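Local atomic coordinates of putative MAR1 (Leishmania donovani, PDB entry 1X9G), a protein that is of unknown function, a member of the isochorismatase superfamily and putatively a ribonuclease. Residues N47-L52 with S171-M176; V135-D140 with C164-S169. All blocks are in the same frame, centred on the assembly; numbering follows the deposited sequence.

Interaction 1. Residues N47-L52 with S171-M176; sequences NRLARL and SILLQM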
ATOM      1  N   ASN A  47      21.359  -3.899  19.318  1.00 59.29           N
ATOM      2  CA  ASN A  47      22.244  -3.057  20.163  1.00 60.62           C
ATOM      3  C   ASN A  47      21.642  -1.688  20.436  1.00 61.03           C
ATOM      4  O   ASN A  47      21.531  -1.335  21.603  1.00 61.95           O
ATOM      5  CB  ASN A  47      23.667  -2.900  19.599  1.00 60.88           C
ATOM      6  CG  ASN A  47      24.460  -4.211  19.607  1.00 61.45           C
ATOM      7  OD1 ASN A  47      24.414  -4.994  20.570  1.00 63.58           O
ATOM      8  ND2 ASN A  47      25.205  -4.445  18.522  1.00 62.51           N
ATOM      9  N   ARG A  48      21.213  -0.951  19.389  1.00 60.51           N
ATOM     10  CA  ARG A  48      20.572   0.383  19.557  1.00 60.33           C
ATOM     11  C   ARG A  48      19.462   0.454  20.604  1.00 60.27           C
ATOM     12  O   ARG A  48      19.489   1.331  21.467  1.00 59.58           O
ATOM     13  CB  ARG A  48      20.061   0.979  18.232  1.00 60.28           C
ATOM     14  CG  ARG A  48      19.302   2.321  18.398  1.00 59.89           C
ATOM     15  CD  ARG A  48      18.944   3.011  17.023  1.00 59.52           C
ATOM     16  NE  ARG A  48      20.065   3.814  16.510  1.00 55.34           N
ATOM     17  CZ  ARG A  48      20.170   4.287  15.266  1.00 56.51           C
ATOM     18  NH1 ARG A  48      19.203   4.074  14.363  1.00 56.76           N
ATOM     19  NH2 ARG A  48      21.243   4.997  14.916  1.00 53.18           N
ATOM     20  N   LEU A  49      18.496  -0.462  20.515  1.00 60.29           N
ATOM     21  CA  LEU A  49      17.391  -0.553  21.496  1.00 60.34           C
ATOM     22  C   LEU A  49      17.863  -1.071  22.858  1.00 60.69           C
ATOM     23  O   LEU A  49      17.136  -0.944  23.860  1.00 60.83           O
ATOM     24  CB  LEU A  49      16.249  -1.446  20.954  1.00 59.83           C
ATOM     25  CG  LEU A  49      15.261  -0.879  19.901  1.00 61.03           C
ATOM     26  CD1 LEU A  49      14.512   0.366  20.409  1.00 57.66           C
ATOM     27  CD2 LEU A  49      15.968  -0.501  18.649  1.00 61.61           C
ATOM     28  N   ALA A  50      19.049  -1.690  22.878  1.00 60.59           N
ATOM     29  CA  ALA A  50      19.594  -2.273  24.107  1.00 60.94           C
ATOM     30  C   ALA A  50      20.096  -1.130  24.921  1.00 61.00           C
ATOM     31  O   ALA A  50      19.700  -0.986  26.073  1.00 60.97           O
ATOM     32  CB  ALA A  50      20.723  -3.287  23.820  1.00 60.12           C
ATOM     33  N   ARG A  51      20.908  -0.281  24.282  1.00 61.44           N
ATOM     34  CA  ARG A  51      21.476   0.910  24.917  1.00 62.21           C
ATOM     35  C   ARG A  51      20.396   1.909  25.306  1.00 63.06           C
ATOM     36  O   ARG A  51      20.486   2.555  26.369  1.00 64.70           O
ATOM     37  CB  ARG A  51      22.516   1.577  24.010  1.00 61.93           C
ATOM     38  CG  ARG A  51      23.635   0.629  23.474  1.00 62.37           C
ATOM     39  CD  ARG A  51      24.570   0.125  24.547  1.00 57.25           C
ATOM     40  NE  ARG A  51      24.008  -0.918  25.403  1.00 55.47           N
ATOM     41  CZ  ARG A  51      23.870  -2.198  25.038  1.00 58.14           C
ATOM     42  NH1 ARG A  51      24.184  -2.575  23.786  1.00 55.65           N
ATOM     43  NH2 ARG A  51      23.372  -3.103  25.904  1.00 55.20           N
ATOM     44  N   LEU A  52      19.382   2.040  24.456  1.00 62.93           N
ATOM     45  CA  LEU A  52      18.224   2.873  24.750  1.00 62.71           C
ATOM     46  C   LEU A  52      17.498   2.465  26.047  1.00 62.87           C
ATOM     47  O   LEU A  52      17.095   3.328  26.832  1.00 62.11           O
ATOM     48  CB  LEU A  52      17.229   2.883  23.562  1.00 62.61           C
ATOM     49  CG  LEU A  52      15.963   3.712  23.830  1.00 61.83           C
ATOM     50  CD1 LEU A  52      16.442   5.115  24.079  1.00 59.11           C
ATOM     51  CD2 LEU A  52      14.880   3.670  22.736  1.00 61.28           C
ATOM     52  N   SER A 171      13.225   6.738  13.717  1.00 53.47           N
ATOM     53  CA  SER A 171      11.868   7.268  13.945  1.00 52.39           C
ATOM     54  C   SER A 171      11.392   6.936  15.333  1.00 52.02           C
ATOM     55  O   SER A 171      10.850   7.764  16.003  1.00 53.19           O
ATOM     56  CB  SER A 171      10.865   6.625  12.981  1.00 51.81           C
ATOM     57  OG  SER A 171       9.707   7.447  12.886  1.00 50.64           O
ATOM     58  N   ILE A 172      11.554   5.690  15.736  1.00 52.34           N
ATOM     59  CA  ILE A 172      11.115   5.217  17.049  1.00 51.83           C
ATOM     60  C   ILE A 172      11.829   5.866  18.257  1.00 53.42           C
ATOM     61  O   ILE A 172      11.145   6.197  19.241  1.00 53.17           O
ATOM     62  CB  ILE A 172      11.224   3.672  17.125  1.00 52.20           C
ATOM     63  CG1 ILE A 172      10.058   3.022  16.371  1.00 51.06           C
ATOM     64  CG2 ILE A 172      11.202   3.157  18.574  1.00 50.38           C
ATOM     65  CD1 ILE A 172      10.232   1.458  16.253  1.00 50.11           C
ATOM     66  N   LEU A 173      13.165   6.040  18.212  1.00 53.50           N
ATOM     67  CA  LEU A 173      13.846   6.741  19.317  1.00 55.50           C
ATOM     68  C   LEU A 173      13.298   8.157  19.520  1.00 56.25           C
ATOM     69  O   LEU A 173      12.954   8.525  20.620  1.00 57.69           O
ATOM     70  CB  LEU A 173      15.374   6.796  19.180  1.00 55.51           C
ATOM     71  CG  LEU A 173      16.259   5.549  19.101  1.00 56.66           C
ATOM     72  CD1 LEU A 173      17.600   5.795  19.785  1.00 58.06           C
ATOM     73  CD2 LEU A 173      15.618   4.221  19.604  1.00 57.11           C
ATOM     74  N   LEU A 174      13.160   8.905  18.436  1.00 57.04           N
ATOM     75  CA  LEU A 174      12.573  10.230  18.399  1.00 56.54           C
ATOM     76  C   LEU A 174      11.119  10.341  18.829  1.00 57.34           C
ATOM     77  O   LEU A 174      10.642  11.433  19.161  1.00 57.69           O
ATOM     78  CB  LEU A 174      12.690  10.745  16.964  1.00 55.56           C
ATOM     79  CG  LEU A 174      14.127  10.991  16.496  1.00 56.60           C
ATOM     80  CD1 LEU A 174      14.173  11.765  15.179  1.00 57.19           C
ATOM     81  CD2 LEU A 174      14.965  11.745  17.582  1.00 57.01           C
ATOM     82  N   GLN A 175      10.382   9.242  18.749  1.00 57.73           N
ATOM     83  CA  GLN A 175       8.964   9.279  19.032  1.00 57.79           C
ATOM     84  C   GLN A 175       8.787   9.144  20.536  1.00 59.91           C
ATOM     85  O   GLN A 175       7.853   9.699  21.112  1.00 60.53           O
ATOM     86  CB  GLN A 175       8.237   8.148  18.311  1.00 56.28           C
ATOM     87  CG  GLN A 175       7.896   8.383  16.805  1.00 56.22           C
ATOM     88  CD  GLN A 175       7.400   7.092  16.157  1.00 56.09           C
ATOM     89  OE1 GLN A 175       6.548   6.424  16.712  1.00 56.42           O
ATOM     90  NE2 GLN A 175       7.981   6.703  15.031  1.00 52.97           N
ATOM     91  N   MET A 176       9.677   8.396  21.164  1.00 61.81           N
ATOM     92  CA  MET A 176       9.667   8.231  22.590  1.00 65.63           C
ATOM     93  C   MET A 176      10.228   9.452  23.397  1.00 65.92           C
ATOM     94  O   MET A 176       9.853   9.624  24.549  1.00 65.79           O
ATOM     95  CB  MET A 176      10.426   6.948  22.949  1.00 65.26           C
ATOM     96  CG  MET A 176       9.681   5.651  22.628  1.00 66.51           C
ATOM     97  SD  MET A 176      10.720   4.140  22.726  1.00 68.22           S
ATOM     98  CE  MET A 176      10.210   3.505  24.339  1.00 66.89           C
TER
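Arg48 NH1 hydrogen-bonds Ser169 OG at the start of helix 169-176, while the aliphatic stem of Arg48 lies against Leu173. Its NH2 makes a weak bond to Leu191 O. The contact joins two helices of the alpha/beta isochorismatase fold, 39-55 and 169-176. Their segments run nearly parallel, 17° apart, with the axes 11.8 Å from each other at closest. At that spacing only side chains bridge the gap, and no hydrogen bond links 47-52 to 171-176.

Leu173 carries most of the contact, and its two methyls divide the work. Leu173 CD1 lies 4.1 Å from Arg48 CG. Leu173 CD2 meets Leu49 CD1 at 4.1 Å and Leu52 CD2 at 3.3 Å. The last distance is short for two methyls, so the exact placement is doubtful. The side chains of Leu52 and Leu173 pass alongside each other, running opposite ways. Leu52 has its CG anti to the backbone N (chi1 178°), which extends the side chain across to Leu173. Leu52 CD2 also reaches Met176 SD, 4.2 Å away.

Phe23 of strand 21-26 touches Leu49, Leu52 and Met176, so this apolar group rests on the central sheet. Ile188 of helix 185-191 packs on both Leu52 and Leu173. Ser171 belongs to the subunit interface, where its OG bonds His118 O of the second subunit. Ser171 OG also accepts a bond from Gln175 NE2 at 2.9 Å, with the oxygen almost in the amide plane of Gln175.

Interaction 2. Residues V135-D140 with C164-S169; sequences VFLPKD and CEITTS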
ATOM      1  N   VAL A 135       1.781  -2.480  18.762  1.00 55.09           N
ATOM      2  CA  VAL A 135       3.059  -2.927  18.265  1.00 52.36           C
ATOM      3  C   VAL A 135       3.762  -1.993  17.264  1.00 51.84           C
ATOM      4  O   VAL A 135       3.123  -1.394  16.396  1.00 52.13           O
ATOM      5  CB  VAL A 135       3.134  -4.496  18.005  1.00 52.62           C
ATOM      6  CG1 VAL A 135       1.842  -5.202  18.241  1.00 49.06           C
ATOM      7  CG2 VAL A 135       3.808  -4.843  16.711  1.00 49.56           C
ATOM      8  N   PHE A 136       5.071  -1.826  17.467  1.00 51.21           N
ATOM      9  CA  PHE A 136       5.916  -0.911  16.704  1.00 51.20           C
ATOM     10  C   PHE A 136       7.124  -1.640  16.239  1.00 51.89           C
ATOM     11  O   PHE A 136       7.758  -2.352  17.023  1.00 51.91           O
ATOM     12  CB  PHE A 136       6.356   0.278  17.558  1.00 51.26           C
ATOM     13  CG  PHE A 136       5.217   1.006  18.180  1.00 52.36           C
ATOM     14  CD1 PHE A 136       4.681   0.565  19.392  1.00 53.21           C
ATOM     15  CD2 PHE A 136       4.656   2.125  17.545  1.00 54.64           C
ATOM     16  CE1 PHE A 136       3.597   1.253  19.971  1.00 53.61           C
ATOM     17  CE2 PHE A 136       3.577   2.800  18.085  1.00 52.50           C
ATOM     18  CZ  PHE A 136       3.056   2.375  19.314  1.00 53.63           C
ATOM     19  N   LEU A 137       7.449  -1.486  14.959  1.00 52.16           N
ATOM     20  CA  LEU A 137       8.414  -2.371  14.341  1.00 53.61           C
ATOM     21  C   LEU A 137       9.413  -1.536  13.574  1.00 54.41           C
ATOM     22  O   LEU A 137       9.039  -0.807  12.704  1.00 54.33           O
ATOM     23  CB  LEU A 137       7.677  -3.374  13.399  1.00 53.73           C
ATOM     24  CG  LEU A 137       6.687  -4.346  14.065  1.00 53.30           C
ATOM     25  CD1 LEU A 137       5.396  -4.347  13.380  1.00 53.13           C
ATOM     26  CD2 LEU A 137       7.276  -5.767  14.106  1.00 53.73           C
ATOM     27  N   PRO A 138      10.704  -1.617  13.927  1.00 56.65           N
ATOM     28  CA  PRO A 138      11.662  -0.927  13.075  1.00 57.43           C
ATOM     29  C   PRO A 138      12.023  -1.816  11.905  1.00 58.46           C
ATOM     30  O   PRO A 138      12.702  -2.834  12.128  1.00 59.86           O
ATOM     31  CB  PRO A 138      12.875  -0.773  13.991  1.00 57.55           C
ATOM     32  CG  PRO A 138      12.820  -2.033  14.864  1.00 56.60           C
ATOM     33  CD  PRO A 138      11.350  -2.278  15.087  1.00 56.75           C
ATOM     34  N   LYS A 139      11.589  -1.449  10.695  1.00 58.08           N
ATOM     35  CA  LYS A 139      11.865  -2.225   9.470  1.00 58.60           C
ATOM     36  C   LYS A 139      13.347  -2.436   9.235  1.00 58.26           C
ATOM     37  O   LYS A 139      13.786  -3.402   8.601  1.00 58.88           O
ATOM     38  CB  LYS A 139      11.282  -1.527   8.248  1.00 58.40           C
ATOM     39  CG  LYS A 139      11.326  -2.411   7.006  1.00 58.19           C
ATOM     40  CD  LYS A 139      10.603  -1.732   5.844  1.00 60.85           C
ATOM     41  CE  LYS A 139      11.259  -2.042   4.539  1.00 62.63           C
ATOM     42  NZ  LYS A 139      10.160  -2.111   3.519  1.00 68.34           N
ATOM     43  N   ASP A 140      14.058  -1.412   9.642  1.00 57.92           N
ATOM     44  CA  ASP A 140      15.418  -1.375  10.055  1.00 57.88           C
ATOM     45  C   ASP A 140      16.075  -2.655  10.595  1.00 57.38           C
ATOM     46  O   ASP A 140      17.191  -3.024  10.203  1.00 57.93           O
ATOM     47  CB  ASP A 140      15.400  -0.331  11.193  1.00 58.35           C
ATOM     48  CG  ASP A 140      16.400   0.648  10.983  1.00 60.65           C
ATOM     49  OD1 ASP A 140      16.890   0.577   9.851  1.00 68.64           O
ATOM     50  OD2 ASP A 140      16.744   1.451  11.850  1.00 66.48           O
ATOM     51  N   CYS A 164      -0.775  -1.440  14.923  1.00 52.52           N
ATOM     52  CA  CYS A 164       0.520  -1.899  14.437  1.00 50.67           C
ATOM     53  C   CYS A 164       1.170  -0.820  13.569  1.00 50.46           C
ATOM     54  O   CYS A 164       0.526  -0.245  12.734  1.00 49.29           O
ATOM     55  CB  CYS A 164       0.341  -3.197  13.652  1.00 51.23           C
ATOM     56  SG  CYS A 164       1.859  -3.972  13.171  1.00 51.26           S
ATOM     57  N   GLU A 165       2.448  -0.513  13.792  1.00 50.79           N
ATOM     58  CA  GLU A 165       3.119   0.532  12.995  1.00 50.67           C
ATOM     59  C   GLU A 165       4.522   0.197  12.640  1.00 50.10           C
ATOM     60  O   GLU A 165       5.316  -0.122  13.525  1.00 51.89           O
ATOM     61  CB  GLU A 165       3.135   1.880  13.703  1.00 50.82           C
ATOM     62  CG  GLU A 165       1.768   2.351  14.214  1.00 50.62           C
ATOM     63  CD  GLU A 165       1.831   3.763  14.839  1.00 51.27           C
ATOM     64  OE1 GLU A 165       0.744   4.287  15.143  1.00 47.17           O
ATOM     65  OE2 GLU A 165       2.953   4.318  15.040  1.00 54.95           O
ATOM     66  N   ILE A 166       4.834   0.287  11.356  1.00 49.13           N
ATOM     67  CA  ILE A 166       6.157  -0.018  10.863  1.00 49.42           C
ATOM     68  C   ILE A 166       6.850   1.282  10.542  1.00 49.67           C
ATOM     69  O   ILE A 166       6.380   2.059   9.697  1.00 49.51           O
ATOM     70  CB  ILE A 166       6.112  -0.975   9.629  1.00 49.78           C
ATOM     71  CG1 ILE A 166       5.410  -2.285  10.015  1.00 49.52           C
ATOM     72  CG2 ILE A 166       7.539  -1.338   9.103  1.00 48.51           C
ATOM     73  CD1 ILE A 166       5.136  -3.123   8.853  1.00 49.84           C
ATOM     74  N   THR A 167       7.947   1.554  11.238  1.00 49.37           N
ATOM     75  CA  THR A 167       8.753   2.739  10.902  1.00 50.03           C
ATOM     76  C   THR A 167      10.205   2.267  10.863  1.00 50.25           C
ATOM     77  O   THR A 167      10.517   1.310  10.171  1.00 50.53           O
ATOM     78  CB  THR A 167       8.532   3.935  11.882  1.00 49.06           C
ATOM     79  OG1 THR A 167       8.562   3.447  13.242  1.00 52.87           O
ATOM     80  CG2 THR A 167       7.169   4.682  11.617  1.00 48.80           C
ATOM     81  N   THR A 168      11.077   2.921  11.626  1.00 50.65           N
ATOM     82  CA  THR A 168      12.467   2.547  11.728  1.00 50.11           C
ATOM     83  C   THR A 168      12.904   2.913  13.108  1.00 50.12           C
ATOM     84  O   THR A 168      12.195   3.616  13.821  1.00 51.78           O
ATOM     85  CB  THR A 168      13.396   3.254  10.677  1.00 49.92           C
ATOM     86  OG1 THR A 168      13.222   4.670  10.747  1.00 52.02           O
ATOM     87  CG2 THR A 168      13.110   2.812   9.251  1.00 47.77           C
ATOM     88  N   SER A 169      14.090   2.451  13.479  1.00 50.60           N
ATOM     89  CA  SER A 169      14.702   2.746  14.784  1.00 50.58           C
ATOM     90  C   SER A 169      15.005   4.211  15.048  1.00 50.72           C
ATOM     91  O   SER A 169      14.848   4.654  16.175  1.00 50.40           O
ATOM     92  CB  SER A 169      15.924   1.842  15.055  1.00 51.19           C
ATOM     93  OG  SER A 169      17.017   2.093  14.169  1.00 51.71           O
TER
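The Phe136 ring lies alongside the Glu165 side chain, both pointing the same way from the sheet. Glu165 OE2 comes to the ring edge, near its plane, 3.5 Å from Phe136 CE2. Ring and carboxylate planes are turned 77° apart. The extended chain of Glu165 carries the carboxylate out to this edge. Its other oxygen, OE1, has a long, weak ion pair with Arg134.

On the face of Val135 and Leu137 the contacts are apolar. Leu137 CD1 touches Cys164 SG at 3.6 Å and Ile166 CG1 at 3.9 Å. The sulfur of Cys164 lies anti to its backbone N (chi1 -173°), which turns it toward Leu137 CD1 and Val135 CG2. Helix 117-130 packs on this face through Val125, which touches Val135 and Leu137.

The two strands belong to a beta-alpha-beta unit, with helix 147-158 as the crossover. They are parallel neighbours, and 164-167 is an outermost strand of the sheet within the chain. Glu165 and Thr167 each give their N-H to 135-140 and receive one through their carbonyl oxygen. Glu165 N to Val135 O is 2.8 Å. The last bond is Lys139 N to Thr167 O.

At the strand's end, Pro138 CB sits 3.5 Å from Ser169 N. Thr168 is the N-cap residue of helix 169-176, and its OG1 bonds Asp149 of the second subunit. Ser169 OG bonds Asp140 OD2, though the modelled 2.4 Å is doubtfully short. Ser169 N also reaches Asp140 OD2, at 3.3 Å, meeting it from above the carboxylate plane.

How the interactions relate
From the N terminus, helix 39-55 comes first and pairs with helix 169-176 only much later in the chain, so interaction 1 closes a long loop of 118 residues. Within that loop the chain makes strand 134-143, helix 147-158 and strand 164-167, and interaction 2 closes the shorter loop of 23 residues. The two therefore nest and do not cross. Strand 164-167 leads almost directly into helix 169-176, which joins them in sequence. They also touch in space: Ile172 CG1 lies 3.5 Å from Thr167 OG1. Interaction 2 forms an edge of the sheet within this chain, interaction 1 pairs helices packed against it, and both reach the second subunit.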